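Local coordinates for protein agmatinase (Burkholderia thailandensis, PDB 4DZ4) that probably catalyses the manganese-dependent hydrolysis of agmatine to putrescine and urea, at residues D12-S23 with G31-Y40; Y153-H161 with V187-K195. All blocks are in the same frame, centred on the assembly; numbering follows the deposited sequence.

Contact 1 of 2, residues D12-S23 with G31-Y40; sequences DGAIRRPSVYGS and GVLSFMRRNY
Arg17 and Arg38 lie flat against each other, their guanidinium planes 10° apart and centres 3.9 Å apart, with Gly13 O over the opposite face of Arg17. Surrounding carbonyls probably offset the like charges. Arg17 NH2 points almost straight at Arg37 O (2.7 Å), which lies in the guanidinium plane, and also donates to Asn39 OD1 at 2.8 Å. A bend at chi3 (-48°) brings the Arg17 group round to this edge. Both terminal nitrogens of Arg38 converge on Gly22 O, NH1 at 2.7 Å and NH2 at 3.0 Å, while Asn39 ND2 comes from above the carbonyl plane of Ser19 O. Ala14 is buried too: its CB sits 3.2 Å from Ser34 OG, and its carbonyl receives Tyr40 N. Asp12 OD1 accepts from Val32 N at 2.8 Å. Packing is looser at Ile15, whose CD1 meets Val32 CG2 at 3.9 Å and whose CG2 comes to the edge of the Tyr40 ring; Tyr40 of the second subunit packs on Ile15 and Val32. On the solvent side, Val20 O takes a hydrogen bond from Arg38 NH1, and water 4 bridges it to Asn39 N. The arrangement fastens the N-terminal segment onto strand 39-40, outermost in this chain's sheet, with strand 98-103 beside it and helices 69-76 and 300-323 against Phe35.

Contact 2 of 2, residues Y153-H161 with V187-K195; sequences YGKPLSLIH and VKDGLIDPK
The flat groups that meet here are peptides, bridged edge to edge: Leu157 N donates to Leu191 O in a nearly straight bond of 2.8 Å, and Leu157 O accepts from Asp193 N at 2.9 Å. Both bonds use Leu157 and straddle Ile192, the pattern of a single parallel bridge. It lies within the beta-alpha-beta unit of strand 158-162, helix 182-188 and strand 198-202, where the chain returns from the helix toward the next strand. Gly190, with positive phi, closes the helix in a Schellman motif. Its carbonyl O meets aliphatic carbons, with Pro156 CB at 3.5 Å and Lys155 CD at 3.6 Å. Lys155 CG stands between its backbone N and carbonyl carbon (chi1 58°), which lays the chain alongside that oxygen, where Lys155 is exposed to solvent. Pro156, after a cis peptide, runs side by side with Asp193, ring CG against CB. Leu191 is buried against helix 142-153, and Leu159 packs on Tyr242 and Thr244 of strand 240-246. Leu159 CD2 touches Ile192 CD1 at 4.0 Å, the two side chains crossing at a slant.

In the fold
Both contacts reach the one parallel sheet, but on opposite sides of the chain's centre: their centres are 34 Å apart, and their nearest atoms about 16 Å. Contact 1 is at the end where 39-40 is the outermost strand, away from the metal site and beside the second subunit, whose Arg42 forms a salt bridge with Asp12. Contact 2 lies toward the other end, untouched by other chains and nearer the two manganese ions. There the Leu159 side chain is about 9 Å from a manganese ion and about 7 Å from the side chain of the manganese ligand His139. Farther along the same strand, His161 hydrogen-bonds Asp163, a ligand of both manganese ions, as a second-shell residue.

Contact 1 of 2, residues D12-S23 with G31-Y40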
# COMPACT_ATOMS: atom_id res chain seq x y z
N ASP B 12 29.73 0.70 3.03
CA ASP B 12 29.73 2.03 3.66
C ASP B 12 30.79 2.95 3.08
O ASP B 12 31.40 3.74 3.78
CB ASP B 12 29.86 1.91 5.19
CG ASP B 12 28.67 1.24 5.81
OD1 ASP B 12 27.55 1.60 5.42
OD2 ASP B 12 28.87 0.37 6.69
N GLY B 13 31.00 2.84 1.77
CA GLY B 13 31.96 3.70 1.07
C GLY B 13 31.71 5.20 1.24
O GLY B 13 32.67 5.95 1.31
N ALA B 14 30.44 5.61 1.35
CA ALA B 14 30.08 7.02 1.50
C ALA B 14 30.73 7.70 2.71
O ALA B 14 30.92 8.93 2.73
CB ALA B 14 28.55 7.14 1.57
N ILE B 15 31.09 6.91 3.72
CA ILE B 15 31.66 7.45 4.95
C ILE B 15 33.10 6.97 5.19
O ILE B 15 33.74 7.43 6.12
CB ILE B 15 30.75 7.17 6.20
CG1 ILE B 15 30.61 5.66 6.50
CG2 ILE B 15 29.40 7.90 6.02
CD1 ILE B 15 30.01 5.32 7.88
N ARG B 16 33.57 6.03 4.37
CA ARG B 16 34.88 5.39 4.56
C ARG B 16 35.92 5.75 3.49
O ARG B 16 37.14 5.78 3.77
CB ARG B 16 34.74 3.86 4.61
CG ARG B 16 33.95 3.32 5.81
CD ARG B 16 33.75 1.81 5.66
NE ARG B 16 35.01 1.08 5.85
CZ ARG B 16 35.24 -0.18 5.48
NH1 ARG B 16 34.30 -0.90 4.86
NH2 ARG B 16 36.43 -0.75 5.74
N ARG B 17 35.49 6.00 2.25
CA ARG B 17 36.46 6.31 1.18
C ARG B 17 37.27 7.58 1.46
O ARG B 17 36.73 8.65 1.68
CB ARG B 17 35.76 6.44 -0.19
CG ARG B 17 35.58 5.14 -0.94
CD ARG B 17 35.20 5.39 -2.40
NE ARG B 17 34.12 6.35 -2.39
CZ ARG B 17 32.83 6.05 -2.33
NH1 ARG B 17 32.40 4.79 -2.32
NH2 ARG B 17 31.97 7.05 -2.26
N PRO B 18 38.60 7.46 1.39
CA PRO B 18 39.46 8.60 1.67
C PRO B 18 39.51 9.64 0.54
O PRO B 18 39.89 10.77 0.80
CB PRO B 18 40.85 7.96 1.84
CG PRO B 18 40.77 6.68 1.06
CD PRO B 18 39.35 6.20 1.22
N SER B 19 39.19 9.24 -0.69
CA SER B 19 39.26 10.12 -1.87
C SER B 19 37.87 10.34 -2.43
O SER B 19 36.99 9.50 -2.23
CB SER B 19 40.15 9.48 -2.95
OG SER B 19 39.95 10.02 -4.26
N VAL B 20 37.70 11.45 -3.15
CA VAL B 20 36.43 11.73 -3.86
C VAL B 20 36.21 10.84 -5.08
O VAL B 20 35.08 10.69 -5.52
CB VAL B 20 36.32 13.23 -4.31
CG1 VAL B 20 36.17 14.13 -3.09
CG2 VAL B 20 37.47 13.65 -5.21
N TYR B 21 37.29 10.24 -5.60
CA TYR B 21 37.23 9.33 -6.74
C TYR B 21 37.03 7.88 -6.34
O TYR B 21 37.44 7.48 -5.25
CB TYR B 21 38.53 9.42 -7.54
CG TYR B 21 38.69 10.76 -8.18
CD1 TYR B 21 37.94 11.10 -9.31
CD2 TYR B 21 39.57 11.71 -7.67
CE1 TYR B 21 38.06 12.35 -9.90
CE2 TYR B 21 39.71 12.94 -8.28
CZ TYR B 21 38.94 13.26 -9.38
OH TYR B 21 39.09 14.49 -9.99
N GLY B 22 36.37 7.12 -7.22
CA GLY B 22 36.32 5.66 -7.12
C GLY B 22 35.05 5.12 -6.49
O GLY B 22 34.42 5.80 -5.69
N SER B 23 34.69 3.90 -6.86
CA SER B 23 33.57 3.19 -6.23
C SER B 23 34.10 2.14 -5.28
O SER B 23 35.28 1.78 -5.32
CB SER B 23 32.72 2.50 -7.28
OG SER B 23 32.20 3.46 -8.19
N GLY B 31 24.27 -0.51 3.75
CA GLY B 31 25.28 0.52 3.51
C GLY B 31 24.74 1.95 3.55
O GLY B 31 23.56 2.18 3.31
N VAL B 32 25.62 2.92 3.82
CA VAL B 32 25.16 4.33 3.94
C VAL B 32 24.53 4.79 2.63
O VAL B 32 25.06 4.56 1.55
CB VAL B 32 26.29 5.27 4.38
CG1 VAL B 32 25.80 6.72 4.33
CG2 VAL B 32 26.77 4.92 5.78
N LEU B 33 23.34 5.39 2.74
CA LEU B 33 22.51 5.71 1.57
C LEU B 33 22.70 7.16 1.07
O LEU B 33 21.74 7.93 0.97
CB LEU B 33 21.02 5.47 1.90
CG LEU B 33 20.63 4.04 2.33
CD1 LEU B 33 19.21 3.99 2.89
CD2 LEU B 33 20.82 3.02 1.19
N SER B 34 23.94 7.54 0.72
CA SER B 34 24.14 8.80 -0.01
C SER B 34 23.81 8.56 -1.49
O SER B 34 23.66 7.42 -1.92
CB SER B 34 25.59 9.26 0.12
OG SER B 34 26.40 8.27 -0.48
N PHE B 35 23.68 9.63 -2.27
CA PHE B 35 23.32 9.44 -3.65
C PHE B 35 24.41 8.68 -4.42
O PHE B 35 25.54 9.13 -4.48
CB PHE B 35 22.99 10.74 -4.39
CG PHE B 35 22.54 10.49 -5.80
CD1 PHE B 35 21.23 10.06 -6.06
CD2 PHE B 35 23.46 10.57 -6.86
CE1 PHE B 35 20.84 9.76 -7.36
CE2 PHE B 35 23.08 10.28 -8.16
CZ PHE B 35 21.77 9.87 -8.42
N MET B 36 24.04 7.55 -5.00
CA MET B 36 24.98 6.66 -5.70
C MET B 36 26.23 6.39 -4.86
O MET B 36 27.34 6.22 -5.39
CB MET B 36 25.32 7.17 -7.13
CG MET B 36 24.19 6.85 -8.10
SD MET B 36 24.53 7.40 -9.76
CE MET B 36 25.58 6.05 -10.32
N ARG B 37 26.03 6.32 -3.54
CA ARG B 37 27.10 6.00 -2.57
C ARG B 37 28.26 6.98 -2.53
O ARG B 37 29.31 6.63 -2.00
CB ARG B 37 27.68 4.58 -2.78
CG ARG B 37 26.63 3.49 -2.99
CD ARG B 37 25.74 3.30 -1.77
NE ARG B 37 25.04 2.03 -1.93
CZ ARG B 37 24.40 1.39 -0.95
NH1 ARG B 37 24.33 1.92 0.26
NH2 ARG B 37 23.85 0.20 -1.20
N ARG B 38 28.09 8.16 -3.12
CA ARG B 38 29.17 9.14 -3.16
C ARG B 38 29.54 9.67 -1.76
O ARG B 38 28.73 9.62 -0.81
CB ARG B 38 28.84 10.28 -4.15
CG ARG B 38 28.72 9.85 -5.62
CD ARG B 38 29.56 8.61 -5.98
NE ARG B 38 30.98 8.82 -5.81
CZ ARG B 38 31.88 7.84 -5.71
NH1 ARG B 38 33.13 8.17 -5.56
NH2 ARG B 38 31.53 6.55 -5.71
N ASN B 39 30.78 10.13 -1.62
CA ASN B 39 31.22 10.59 -0.30
C ASN B 39 30.28 11.65 0.27
O ASN B 39 29.98 12.64 -0.41
CB ASN B 39 32.60 11.24 -0.38
CG ASN B 39 33.69 10.25 -0.73
OD1 ASN B 39 33.44 9.10 -1.05
ND2 ASN B 39 34.93 10.71 -0.65
N TYR B 40 29.84 11.44 1.51
CA TYR B 40 29.18 12.50 2.28
C TYR B 40 30.22 13.48 2.80
O TYR B 40 31.05 13.13 3.65
CB TYR B 40 28.46 11.90 3.49
CG TYR B 40 27.00 11.54 3.29
CD1 TYR B 40 26.11 12.37 2.58
CD2 TYR B 40 26.49 10.39 3.89
CE1 TYR B 40 24.78 12.01 2.44
CE2 TYR B 40 25.14 10.05 3.79
CZ TYR B 40 24.30 10.86 3.07
OH TYR B 40 22.98 10.51 2.98
O HOH W 1 27.97 3.88 1.41
O HOH W 2 33.17 11.23 3.40
O HOH W 3 33.37 10.65 -7.44
O HOH W 4 32.66 10.78 -3.77

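Contact 2 of 2, residues Y153-H161 with V187-K195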
# COMPACT_ATOMS: atom_id res chain seq x y z
N TYR B 153 27.04 32.34 -14.04
CA TYR B 153 27.10 32.03 -15.46
C TYR B 153 26.53 33.11 -16.37
O TYR B 153 26.61 33.00 -17.60
CB TYR B 153 26.39 30.71 -15.74
CG TYR B 153 27.10 29.52 -15.18
CD1 TYR B 153 28.21 28.98 -15.85
CD2 TYR B 153 26.68 28.91 -13.98
CE1 TYR B 153 28.89 27.90 -15.34
CE2 TYR B 153 27.35 27.81 -13.46
CZ TYR B 153 28.46 27.31 -14.15
OH TYR B 153 29.17 26.22 -13.69
N GLY B 154 25.99 34.17 -15.76
CA GLY B 154 25.39 35.27 -16.50
C GLY B 154 23.93 35.00 -16.82
O GLY B 154 23.40 33.90 -16.58
N LYS B 155 23.28 36.01 -17.36
CA LYS B 155 21.89 35.86 -17.78
C LYS B 155 21.68 36.54 -19.13
O LYS B 155 22.43 37.45 -19.47
CB LYS B 155 20.92 36.39 -16.72
CG LYS B 155 21.09 37.84 -16.32
CD LYS B 155 19.98 38.19 -15.35
CE LYS B 155 20.40 39.27 -14.40
NZ LYS B 155 20.52 40.58 -15.11
N PRO B 156 20.68 36.08 -19.92
CA PRO B 156 19.74 35.00 -19.59
C PRO B 156 20.26 33.59 -19.92
O PRO B 156 21.05 33.41 -20.85
CB PRO B 156 18.53 35.33 -20.46
CG PRO B 156 19.11 36.00 -21.68
CD PRO B 156 20.36 36.74 -21.21
N LEU B 157 19.84 32.60 -19.13
CA LEU B 157 20.21 31.21 -19.34
C LEU B 157 19.20 30.51 -20.23
O LEU B 157 18.05 30.94 -20.31
CB LEU B 157 20.26 30.47 -17.99
CG LEU B 157 21.25 31.07 -16.99
CD1 LEU B 157 21.03 30.48 -15.60
CD2 LEU B 157 22.68 30.83 -17.46
N SER B 158 19.63 29.44 -20.89
CA SER B 158 18.69 28.55 -21.57
C SER B 158 18.14 27.56 -20.57
O SER B 158 18.91 26.94 -19.80
CB SER B 158 19.39 27.81 -22.70
OG SER B 158 19.51 28.66 -23.82
N LEU B 159 16.82 27.41 -20.54
CA LEU B 159 16.21 26.40 -19.68
C LEU B 159 15.76 25.20 -20.51
O LEU B 159 15.11 25.36 -21.56
CB LEU B 159 15.02 26.96 -18.90
CG LEU B 159 14.49 26.07 -17.77
CD1 LEU B 159 15.47 26.03 -16.60
CD2 LEU B 159 13.12 26.58 -17.31
N ILE B 160 16.14 24.02 -20.05
CA ILE B 160 15.62 22.77 -20.65
C ILE B 160 14.76 22.15 -19.55
O ILE B 160 15.26 21.70 -18.54
CB ILE B 160 16.74 21.80 -21.08
CG1 ILE B 160 17.67 22.45 -22.12
CG2 ILE B 160 16.09 20.52 -21.64
CD1 ILE B 160 18.90 21.61 -22.45
N HIS B 161 13.46 22.12 -19.79
CA HIS B 161 12.48 21.88 -18.71
C HIS B 161 11.57 20.72 -19.06
O HIS B 161 10.83 20.80 -20.03
CB HIS B 161 11.73 23.19 -18.53
CG HIS B 161 10.55 23.16 -17.58
ND1 HIS B 161 9.58 24.11 -17.62
CD2 HIS B 161 10.22 22.31 -16.54
CE1 HIS B 161 8.67 23.86 -16.67
NE2 HIS B 161 9.05 22.77 -16.00
N VAL B 187 11.23 34.32 -15.98
CA VAL B 187 11.18 35.06 -17.25
C VAL B 187 11.10 36.57 -17.03
O VAL B 187 11.84 37.34 -17.66
CB VAL B 187 10.02 34.61 -18.17
CG1 VAL B 187 9.86 35.59 -19.34
CG2 VAL B 187 10.30 33.20 -18.67
N LYS B 188 10.24 37.00 -16.12
CA LYS B 188 10.14 38.43 -15.82
C LYS B 188 11.46 39.01 -15.25
O LYS B 188 11.80 40.17 -15.52
CB LYS B 188 8.95 38.69 -14.89
CG LYS B 188 7.60 38.32 -15.52
CD LYS B 188 7.24 39.12 -16.77
CE LYS B 188 6.45 38.24 -17.73
NZ LYS B 188 6.11 38.90 -19.03
N ASP B 189 12.21 38.22 -14.49
CA ASP B 189 13.51 38.65 -13.96
C ASP B 189 14.61 38.64 -15.02
O ASP B 189 15.71 39.11 -14.75
CB ASP B 189 13.99 37.78 -12.78
CG ASP B 189 13.11 37.89 -11.54
OD1 ASP B 189 12.19 38.74 -11.48
OD2 ASP B 189 13.39 37.10 -10.61
N GLY B 190 14.32 38.11 -16.21
CA GLY B 190 15.35 37.94 -17.26
C GLY B 190 16.38 36.86 -16.96
O GLY B 190 17.48 36.88 -17.54
N LEU B 191 16.02 35.89 -16.10
CA LEU B 191 16.93 34.79 -15.75
C LEU B 191 17.06 33.80 -16.88
O LEU B 191 18.11 33.17 -17.03
CB LEU B 191 16.46 34.04 -14.49
CG LEU B 191 16.48 34.85 -13.20
CD1 LEU B 191 15.98 34.00 -12.05
CD2 LEU B 191 17.88 35.39 -12.91
N ILE B 192 15.98 33.63 -17.63
CA ILE B 192 15.97 32.67 -18.73
C ILE B 192 15.47 33.31 -20.01
O ILE B 192 14.66 34.22 -19.98
CB ILE B 192 15.16 31.40 -18.41
CG1 ILE B 192 13.68 31.73 -18.19
CG2 ILE B 192 15.78 30.64 -17.23
CD1 ILE B 192 12.86 30.56 -17.67
N ASP B 193 15.99 32.82 -21.14
CA ASP B 193 15.66 33.39 -22.44
C ASP B 193 14.62 32.48 -23.07
O ASP B 193 14.95 31.35 -23.47
CB ASP B 193 16.91 33.40 -23.31
CG ASP B 193 16.65 33.89 -24.74
OD1 ASP B 193 15.49 34.12 -25.13
OD2 ASP B 193 17.62 34.05 -25.49
N PRO B 194 13.38 32.98 -23.22
CA PRO B 194 12.33 32.06 -23.69
C PRO B 194 12.56 31.49 -25.08
O PRO B 194 12.32 30.30 -25.28
CB PRO B 194 11.04 32.90 -23.65
CG PRO B 194 11.35 34.04 -22.72
CD PRO B 194 12.83 34.32 -22.90
N LYS B 195 13.05 32.32 -26.01
CA LYS B 195 13.32 31.86 -27.38
C LYS B 195 14.39 30.74 -27.46
O LYS B 195 14.37 29.93 -28.39
CB LYS B 195 13.68 33.04 -28.30